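Local coordinates for uncharacterized protein VP0806 (Vibrio parahaemolyticus, PDB 2R5S) that is of unknown function but forms the helical tetratricopeptide-repeat part of a thioredoxin-domain protein that may act in protein-disulfide reduction, at residues A[7-12]-A[29-34]; A[15-20]-A[43-48]; A[61-66]-A[76-81]. All coordinates share one frame; numbering follows the deposited sequence.

Contact 1. Residues A[7-12]-A[29-34]; sequences EQLLKQ and IQTLSD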
loop_
_atom_site.group_PDB
_atom_site.type_symbol
_atom_site.label_atom_id
_atom_site.label_comp_id
_atom_site.label_asym_id
_atom_site.label_seq_id
_atom_site.Cartn_x
_atom_site.Cartn_y
_atom_site.Cartn_z
ATOM N N GLU A 7 -2.921 -18.873 21.155
ATOM C CA GLU A 7 -1.657 -19.639 21.267
ATOM C C GLU A 7 -1.055 -20.228 19.966
ATOM O O GLU A 7 0.164 -20.126 19.727
ATOM C CB GLU A 7 -1.870 -20.765 22.306
ATOM C CG GLU A 7 -0.898 -21.956 22.194
ATOM C CD GLU A 7 -1.175 -23.050 23.209
ATOM O OE1 GLU A 7 -0.234 -23.407 23.964
ATOM O OE2 GLU A 7 -2.319 -23.566 23.246
ATOM N N GLN A 8 -1.930 -20.866 19.181
ATOM C CA GLN A 8 -1.639 -21.515 17.900
ATOM C C GLN A 8 -1.660 -20.508 16.759
ATOM O O GLN A 8 -0.749 -20.500 15.906
ATOM C CB GLN A 8 -2.708 -22.570 17.614
ATOM C CG GLN A 8 -2.176 -23.839 17.012
ATOM C CD GLN A 8 -1.443 -24.659 18.039
ATOM O OE1 GLN A 8 -0.247 -24.457 18.283
ATOM N NE2 GLN A 8 -2.159 -25.586 18.665
ATOM N N LEU A 9 -2.723 -19.692 16.734
ATOM C CA LEU A 9 -2.799 -18.516 15.866
ATOM C C LEU A 9 -1.470 -17.793 15.792
ATOM O O LEU A 9 -0.994 -17.478 14.705
ATOM C CB LEU A 9 -3.893 -17.543 16.336
ATOM C CG LEU A 9 -5.330 -17.939 16.017
ATOM C CD1 LEU A 9 -6.262 -16.824 16.439
ATOM C CD2 LEU A 9 -5.510 -18.268 14.517
ATOM N N LEU A 10 -0.879 -17.543 16.961
ATOM C CA LEU A 10 0.423 -16.884 17.053
ATOM C C LEU A 10 1.504 -17.647 16.324
ATOM O O LEU A 10 2.407 -17.018 15.794
ATOM C CB LEU A 10 0.849 -16.639 18.508
ATOM C CG LEU A 10 0.247 -15.426 19.222
ATOM C CD1 LEU A 10 0.928 -15.184 20.552
ATOM C CD2 LEU A 10 0.429 -14.220 18.379
ATOM N N LYS A 11 1.427 -18.983 16.295
ATOM C CA LYS A 11 2.394 -19.782 15.498
ATOM C C LYS A 11 2.029 -19.800 14.026
ATOM O O LYS A 11 2.894 -19.919 13.170
ATOM C CB LYS A 11 2.599 -21.227 16.024
ATOM C CG LYS A 11 4.007 -21.765 15.689
ATOM C CD LYS A 11 4.378 -23.113 16.401
ATOM C CE LYS A 11 5.507 -23.848 15.659
ATOM N NZ LYS A 11 6.429 -24.699 16.506
ATOM N N GLN A 12 0.738 -19.674 13.741
ATOM C CA GLN A 12 0.276 -19.385 12.374
ATOM C C GLN A 12 0.915 -18.093 11.868
ATOM O O GLN A 12 1.541 -18.122 10.819
ATOM C CB GLN A 12 -1.259 -19.335 12.272
ATOM C CG GLN A 12 -1.888 -20.554 11.680
ATOM C CD GLN A 12 -1.865 -20.517 10.151
ATOM O OE1 GLN A 12 -1.029 -21.181 9.505
ATOM N NE2 GLN A 12 -2.787 -19.732 9.557
ATOM N N ILE A 29 -3.566 -11.881 12.320
ATOM C CA ILE A 29 -3.383 -10.865 13.357
ATOM C C ILE A 29 -4.690 -10.197 13.702
ATOM O O ILE A 29 -5.004 -10.011 14.895
ATOM C CB ILE A 29 -2.414 -9.747 12.925
ATOM C CG1 ILE A 29 -1.012 -10.327 12.742
ATOM C CG2 ILE A 29 -2.355 -8.591 13.973
ATOM C CD1 ILE A 29 -0.558 -11.095 13.912
ATOM N N GLN A 30 -5.429 -9.774 12.677
ATOM C CA GLN A 30 -6.621 -8.997 12.991
ATOM C C GLN A 30 -7.655 -9.938 13.618
ATOM O O GLN A 30 -8.602 -9.493 14.175
ATOM C CB GLN A 30 -7.126 -8.036 11.858
ATOM C CG GLN A 30 -7.241 -8.582 10.382
ATOM C CD GLN A 30 -8.677 -8.984 9.927
ATOM O OE1 GLN A 30 -8.831 -9.821 9.022
ATOM N NE2 GLN A 30 -9.720 -8.393 10.552
ATOM N N THR A 31 -7.403 -11.243 13.607
ATOM C CA THR A 31 -8.319 -12.148 14.287
ATOM C C THR A 31 -7.976 -12.433 15.746
ATOM O O THR A 31 -8.809 -12.998 16.435
ATOM C CB THR A 31 -8.550 -13.512 13.548
ATOM O OG1 THR A 31 -7.564 -14.466 13.984
ATOM C CG2 THR A 31 -8.507 -13.330 12.034
ATOM N N LEU A 32 -6.776 -12.069 16.220
ATOM C CA LEU A 32 -6.438 -12.237 17.648
ATOM C C LEU A 32 -7.296 -11.310 18.538
ATOM O O LEU A 32 -7.918 -10.348 18.050
ATOM C CB LEU A 32 -4.947 -11.979 17.923
ATOM C CG LEU A 32 -3.876 -12.631 17.028
ATOM C CD1 LEU A 32 -2.629 -11.835 17.039
ATOM C CD2 LEU A 32 -3.544 -14.047 17.370
ATOM N N SER A 33 -7.315 -11.589 19.834
ATOM C CA SER A 33 -7.919 -10.663 20.807
ATOM C C SER A 33 -7.311 -9.252 20.639
ATOM O O SER A 33 -6.175 -9.120 20.106
ATOM C CB SER A 33 -7.667 -11.186 22.226
ATOM O OG SER A 33 -6.320 -11.705 22.337
ATOM N N ASP A 34 -8.023 -8.208 21.089
ATOM C CA ASP A 34 -7.467 -6.846 20.992
ATOM C C ASP A 34 -6.277 -6.718 21.910
ATOM O O ASP A 34 -5.233 -6.184 21.512
ATOM C CB ASP A 34 -8.445 -5.788 21.388
ATOM C CG ASP A 34 -9.687 -5.756 20.510
ATOM O OD1 ASP A 34 -10.766 -5.440 21.100
ATOM O OD2 ASP A 34 -9.572 -6.023 19.270
#

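Contact 2. Residues A[15-20]-A[43-48]; sequences ELLQQG and KLAKAD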
loop_
_atom_site.group_PDB
_atom_site.type_symbol
_atom_site.label_atom_id
_atom_site.label_comp_id
_atom_site.label_asym_id
_atom_site.label_seq_id
_atom_site.Cartn_x
_atom_site.Cartn_y
_atom_site.Cartn_z
ATOM N N GLU A 15 4.627 -18.771 11.451
ATOM C CA GLU A 15 4.770 -19.581 10.261
ATOM C C GLU A 15 4.599 -18.777 8.957
ATOM O O GLU A 15 5.389 -18.925 8.016
ATOM C CB GLU A 15 3.752 -20.710 10.317
ATOM C CG GLU A 15 4.092 -21.803 11.323
ATOM C CD GLU A 15 5.055 -22.842 10.766
ATOM O OE1 GLU A 15 6.103 -23.097 11.425
ATOM O OE2 GLU A 15 4.750 -23.412 9.681
ATOM N N LEU A 16 3.568 -17.934 8.918
ATOM C CA LEU A 16 3.248 -17.120 7.749
ATOM C C LEU A 16 4.305 -16.056 7.429
ATOM O O LEU A 16 4.579 -15.818 6.265
ATOM C CB LEU A 16 1.886 -16.447 7.944
ATOM C CG LEU A 16 0.549 -16.818 7.291
ATOM C CD1 LEU A 16 0.547 -18.055 6.435
ATOM C CD2 LEU A 16 -0.669 -16.741 8.255
ATOM N N LEU A 17 4.852 -15.396 8.453
ATOM C CA LEU A 17 5.968 -14.454 8.270
ATOM C C LEU A 17 7.254 -15.146 7.747
ATOM O O LEU A 17 7.918 -14.683 6.813
ATOM C CB LEU A 17 6.278 -13.730 9.584
ATOM C CG LEU A 17 5.273 -12.776 10.181
ATOM C CD1 LEU A 17 5.588 -12.603 11.672
ATOM C CD2 LEU A 17 5.306 -11.436 9.431
ATOM N N GLN A 18 7.591 -16.270 8.344
ATOM C CA GLN A 18 8.722 -17.061 7.873
ATOM C C GLN A 18 8.656 -17.180 6.333
ATOM O O GLN A 18 9.677 -17.090 5.633
ATOM C CB GLN A 18 8.681 -18.440 8.535
ATOM C CG GLN A 18 10.048 -19.058 8.852
ATOM C CD GLN A 18 10.802 -19.587 7.616
ATOM O OE1 GLN A 18 10.490 -20.663 7.074
ATOM N NE2 GLN A 18 11.824 -18.851 7.196
ATOM N N GLN A 19 7.436 -17.358 5.816
ATOM C CA GLN A 19 7.227 -17.752 4.424
ATOM C C GLN A 19 7.000 -16.579 3.481
ATOM O O GLN A 19 6.708 -16.787 2.291
ATOM C CB GLN A 19 5.996 -18.637 4.326
ATOM C CG GLN A 19 5.692 -19.527 5.530
ATOM C CD GLN A 19 4.645 -20.545 5.178
ATOM O OE1 GLN A 19 4.725 -21.138 4.111
ATOM N NE2 GLN A 19 3.644 -20.743 6.049
ATOM N N GLY A 20 7.093 -15.368 4.023
ATOM C CA GLY A 20 6.751 -14.157 3.307
ATOM C C GLY A 20 5.272 -13.952 2.973
ATOM O O GLY A 20 4.954 -13.281 2.010
ATOM N N LYS A 43 2.538 -6.059 17.428
ATOM C CA LYS A 43 2.752 -4.804 16.724
ATOM C C LYS A 43 3.935 -4.744 15.827
ATOM O O LYS A 43 3.805 -4.312 14.723
ATOM C CB LYS A 43 2.876 -3.612 17.710
ATOM C CG LYS A 43 1.514 -3.279 18.341
ATOM C CD LYS A 43 1.721 -2.030 19.276
ATOM C CE LYS A 43 0.376 -1.431 19.704
ATOM N NZ LYS A 43 0.714 -0.298 20.683
ATOM N N LEU A 44 5.087 -5.162 16.272
ATOM C CA LEU A 44 6.227 -5.178 15.357
ATOM C C LEU A 44 5.906 -6.052 14.142
ATOM O O LEU A 44 5.952 -5.592 13.040
ATOM C CB LEU A 44 7.495 -5.678 16.075
ATOM C CG LEU A 44 8.364 -4.759 16.951
ATOM C CD1 LEU A 44 7.961 -3.286 16.877
ATOM C CD2 LEU A 44 8.524 -5.253 18.371
ATOM N N ALA A 45 5.608 -7.322 14.348
ATOM C CA ALA A 45 5.041 -8.243 13.304
ATOM C C ALA A 45 4.110 -7.529 12.306
ATOM O O ALA A 45 4.286 -7.618 11.101
ATOM C CB ALA A 45 4.233 -9.406 14.008
ATOM N N LYS A 46 3.094 -6.855 12.834
ATOM C CA LYS A 46 2.057 -6.217 12.018
ATOM C C LYS A 46 2.705 -5.067 11.212
ATOM O O LYS A 46 2.480 -4.945 9.990
ATOM C CB LYS A 46 0.883 -5.749 12.910
ATOM C CG LYS A 46 -0.143 -4.885 12.184
ATOM C CD LYS A 46 -1.462 -4.682 13.002
ATOM C CE LYS A 46 -2.590 -4.050 12.211
ATOM N NZ LYS A 46 -3.673 -3.298 13.079
ATOM N N ALA A 47 3.604 -4.311 11.861
ATOM C CA ALA A 47 4.354 -3.230 11.208
ATOM C C ALA A 47 5.164 -3.756 10.057
ATOM O O ALA A 47 5.144 -3.169 9.012
ATOM C CB ALA A 47 5.228 -2.566 12.167
ATOM N N ASP A 48 5.893 -4.859 10.259
ATOM C CA ASP A 48 6.684 -5.476 9.202
ATOM C C ASP A 48 5.749 -5.879 8.076
ATOM O O ASP A 48 6.121 -5.786 6.933
ATOM C CB ASP A 48 7.369 -6.701 9.786
ATOM C CG ASP A 48 8.305 -7.345 8.853
ATOM O OD1 ASP A 48 8.839 -6.676 7.964
ATOM O OD2 ASP A 48 8.577 -8.552 9.047
#

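Contact 3. Residues A[61-66]-A[76-81]; sequences ELLATI and KSLIAK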
loop_
_atom_site.group_PDB
_atom_site.type_symbol
_atom_site.label_atom_id
_atom_site.label_comp_id
_atom_site.label_asym_id
_atom_site.label_seq_id
_atom_site.Cartn_x
_atom_site.Cartn_y
_atom_site.Cartn_z
ATOM N N GLU A 61 2.188 4.932 11.392
ATOM C CA GLU A 61 1.297 5.298 12.446
ATOM C C GLU A 61 1.279 4.141 13.489
ATOM O O GLU A 61 1.239 4.370 14.713
ATOM C CB GLU A 61 -0.036 5.565 11.766
ATOM C CG GLU A 61 -1.272 5.701 12.609
ATOM C CD GLU A 61 -2.512 5.097 11.876
ATOM O OE1 GLU A 61 -2.735 5.426 10.677
ATOM O OE2 GLU A 61 -3.229 4.267 12.487
ATOM N N LEU A 62 1.311 2.899 13.025
ATOM C CA LEU A 62 1.547 1.790 13.975
ATOM C C LEU A 62 2.880 1.899 14.682
ATOM O O LEU A 62 2.932 1.840 15.914
ATOM C CB LEU A 62 1.494 0.378 13.351
ATOM C CG LEU A 62 1.607 -0.740 14.381
ATOM C CD1 LEU A 62 0.437 -0.626 15.400
ATOM C CD2 LEU A 62 1.525 -2.036 13.643
ATOM N N LEU A 63 3.950 2.014 13.927
ATOM C CA LEU A 63 5.283 2.202 14.586
ATOM C C LEU A 63 5.393 3.271 15.633
ATOM O O LEU A 63 6.202 3.148 16.505
ATOM C CB LEU A 63 6.358 2.420 13.584
ATOM C CG LEU A 63 6.554 1.159 12.753
ATOM C CD1 LEU A 63 7.351 1.545 11.596
ATOM C CD2 LEU A 63 7.287 0.156 13.588
ATOM N N ALA A 64 4.548 4.293 15.569
ATOM C CA ALA A 64 4.570 5.438 16.502
ATOM C C ALA A 64 3.965 5.115 17.858
ATOM O O ALA A 64 4.044 5.924 18.803
ATOM C CB ALA A 64 3.810 6.605 15.895
ATOM N N THR A 65 3.323 3.949 17.960
ATOM C CA THR A 65 2.765 3.473 19.235
ATOM C C THR A 65 3.636 2.334 19.861
ATOM O O THR A 65 3.190 1.643 20.777
ATOM C CB THR A 65 1.321 2.875 19.028
ATOM O OG1 THR A 65 1.441 1.603 18.334
ATOM C CG2 THR A 65 0.396 3.825 18.259
ATOM N N ILE A 66 4.834 2.080 19.343
ATOM C CA ILE A 66 5.609 0.974 19.907
ATOM C C ILE A 66 6.204 1.628 21.138
ATOM O O ILE A 66 6.869 2.665 20.947
ATOM C CB ILE A 66 6.778 0.598 19.059
ATOM C CG1 ILE A 66 6.313 0.293 17.648
ATOM C CG2 ILE A 66 7.533 -0.637 19.706
ATOM C CD1 ILE A 66 5.589 -1.015 17.508
ATOM N N LYS A 76 14.033 -0.675 15.214
ATOM C CA LYS A 76 15.024 0.223 14.569
ATOM C C LYS A 76 15.127 0.021 13.078
ATOM O O LYS A 76 14.947 0.947 12.318
ATOM C CB LYS A 76 16.451 0.175 15.249
ATOM C CG LYS A 76 16.427 0.876 16.611
ATOM C CD LYS A 76 17.575 0.592 17.576
ATOM C CE LYS A 76 16.968 0.130 18.910
ATOM N NZ LYS A 76 17.737 0.426 20.140
ATOM N N SER A 77 15.413 -1.191 12.648
ATOM C CA SER A 77 15.547 -1.456 11.246
ATOM C C SER A 77 14.238 -1.066 10.500
ATOM O O SER A 77 14.314 -0.660 9.346
ATOM C CB SER A 77 15.907 -2.927 11.009
ATOM O OG SER A 77 17.301 -3.100 11.343
ATOM N N LEU A 78 13.070 -1.192 11.141
ATOM C CA LEU A 78 11.803 -0.883 10.493
ATOM C C LEU A 78 11.583 0.643 10.339
ATOM O O LEU A 78 10.973 1.116 9.351
ATOM C CB LEU A 78 10.620 -1.456 11.336
ATOM C CG LEU A 78 9.820 -2.754 10.973
ATOM C CD1 LEU A 78 10.660 -3.815 10.246
ATOM C CD2 LEU A 78 9.109 -3.324 12.236
ATOM N N ILE A 79 11.962 1.393 11.375
ATOM C CA ILE A 79 12.056 2.821 11.279
ATOM C C ILE A 79 12.917 3.195 10.058
ATOM O O ILE A 79 12.536 4.019 9.266
ATOM C CB ILE A 79 12.778 3.391 12.506
ATOM C CG1 ILE A 79 11.938 3.225 13.774
ATOM C CG2 ILE A 79 13.094 4.875 12.283
ATOM C CD1 ILE A 79 10.427 3.486 13.668
ATOM N N ALA A 80 14.047 2.528 9.878
ATOM C CA ALA A 80 15.029 2.986 8.940
ATOM C C ALA A 80 14.467 2.667 7.606
ATOM O O ALA A 80 14.691 3.408 6.673
ATOM C CB ALA A 80 16.362 2.281 9.142
ATOM N N LYS A 81 13.762 1.536 7.506
ATOM C CA LYS A 81 13.119 1.159 6.237
ATOM C C LYS A 81 12.046 2.147 5.823
ATOM O O LYS A 81 11.999 2.524 4.655
ATOM C CB LYS A 81 12.561 -0.255 6.279
ATOM C CG LYS A 81 13.733 -1.359 6.044
ATOM C CD LYS A 81 13.100 -2.782 6.237
ATOM C CE LYS A 81 14.003 -3.778 5.642
ATOM N NZ LYS A 81 13.175 -5.040 5.510
#

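Contact 1. Residues A[7-12]-A[29-34]
Leu9 and Leu10 of helix 9-18 close on Leu32, in the chain between helix 22-30 and helix 34-37. The tight part is built round one methyl group. Leu32 CD2 lies 3.7 Å from Leu9 CB and 4.0 Å from Leu9 CD1, so it rests against both the root and a branch of that leucine. The side chains of Leu9 and Leu32 run past each other in opposite directions. Leu10 crosses Leu32 at about a right angle instead. Its CD2 reaches both branches of Leu32, at 4.1 Å from CD1 and 4.1 Å from CD2. Leu10 carries CG beside its backbone N (chi1 -80°), which brings CD2 to Leu32 although its CB does not point that way.

The loose side is at Thr31, an exposed residue. Its OG1 is 3.6 Å from Leu9 CD1, but this is only van der Waals contact. The hydroxyl is hydrogen-bonded to Val28 O, one turn back. Leu9 covers a modest part of the residue.

Beyond Leu32 the chain turns into helix 34-37, with Ser33 as its N-cap. Leu10 touches Leu36 of that short helix. Leu10, Leu32 and Ile29 all rest on Val42, placing the contact against helix 40-52 near the N-terminal end of the repeat array.

Contact 2. Residues A[15-20]-A[43-48]
This is a light, mostly apolar contact at the surface, where one leucine bridges two helices that are not consecutive in the chain. Leu17, in the last turn of helix 9-18, reaches across to Ala45 and Asp48 of helix 40-52. The backbones stay well apart, with 8.0 Å between Leu17 CA and Ala45 CA. The leucine side chain covers about half of that gap. Its CB points toward helix 40-52. CG is set opposite the carbonyl carbon (chi1 -66°), and both methyl groups face helix 40-52. They divide the work. CD1 meets the methyl of Ala45, 4.2 Å from its CB. CD2 comes near the carboxylate of Asp48, 4.4 Å from OD2, which is proximity and not a bond. Ala45 and Asp48 lie three residues apart, about one turn, and so both line the side of helix 40-52 that Leu17 approaches.

Both segments belong to a tetratricopeptide-repeat region, a fold of antiparallel helix pairs stacked side by side. Here helix 9-18 meets helix 40-52, with helix 22-30 and the short helix 34-37 coming between them in the sequence. Leu16, next to Leu17, serves the other neighbour and packs on Ala25 and Val28 of helix 22-30.

Helix 9-18 stops just after the contact. Gly20 has a positive phi of 68° and closes a Schellman motif, with Gly20 N bonded to Leu17 O at 3.0 Å. Ala47, on another side of helix 40-52, packs on Leu62 of helix 56-63; Asp48 also touches Leu78 of helix 73-88. A bound MES molecule, probably from the crystallisation liquor, lies about 4 Å from the side chain of Ala45.

Contact 3. Residues A[61-66]-A[76-81]
No ring or other flat side chain lies between Leu63 and its two partners, Leu78 and Ile79; the touching is methyl against methyl. The flat group worth noting is the peptide carbonyl of Leu62, just behind Leu63. Thr65 OG1 donates to Leu62 O at 2.9 Å, in the carbonyl plane, with a C=O...donor angle of 146°. Thr65 N also bonds Leu62 O, at 3.0 Å. This one oxygen is therefore gripped by both the backbone and the side chain of Thr65, which ties the turn at residues 63-66 to Leu62. That type I beta turn, from Leu63 to Ile66, leads the chain away.

Leu63 points toward helix 73-88 and forks over it. Its CD2 meets Leu78 CD2 at 4.2 Å. Its CD1 meets Ile79 CD1, also at 4.2 Å. The two meetings differ in direction. Leu63 and Leu78 cross at about a right angle, whereas Leu63 and Ile79 slide past each other in opposite senses. In Ile79, CG1 lies beside the backbone N (chi1 -68°), and with chi2 at -41° CD1 extends to Leu63 although the CB is not aimed there. Leu63 and Leu78 are buried; Ile79 is partly exposed.

Leu63 also packs on Tyr75, one turn before Ile79, and on Ala47 of helix 40-52. Thr65 OG1 is hydrogen-bonded to Lys43 NZ of the same helix, so the polar end of the turn is fastened there. Helices 40-52, 56-63 and 73-88 thus pack against one another within the tetratricopeptide-repeat region.

In the fold
The three contacts follow one another along the first helices of the chain. Contact 3 is buried, contact 1 is partly buried, and contact 2 lies at the surface. All rely on leucine side chains. Contact 1 adds a threonine hydroxyl, contact 2 a carboxylate, while contact 3 is purely aliphatic across its segments. Contacts 1 and 2 share helix 9-18 and touch where Ile29 CG2 lies 4.1 Å from Lys46 CD. Contacts 2 and 3 meet along consecutive helices 40-52 and 56-63, both by packing and through polar atoms. Contacts 1 and 3 do not touch; their centres are about 21 Å apart.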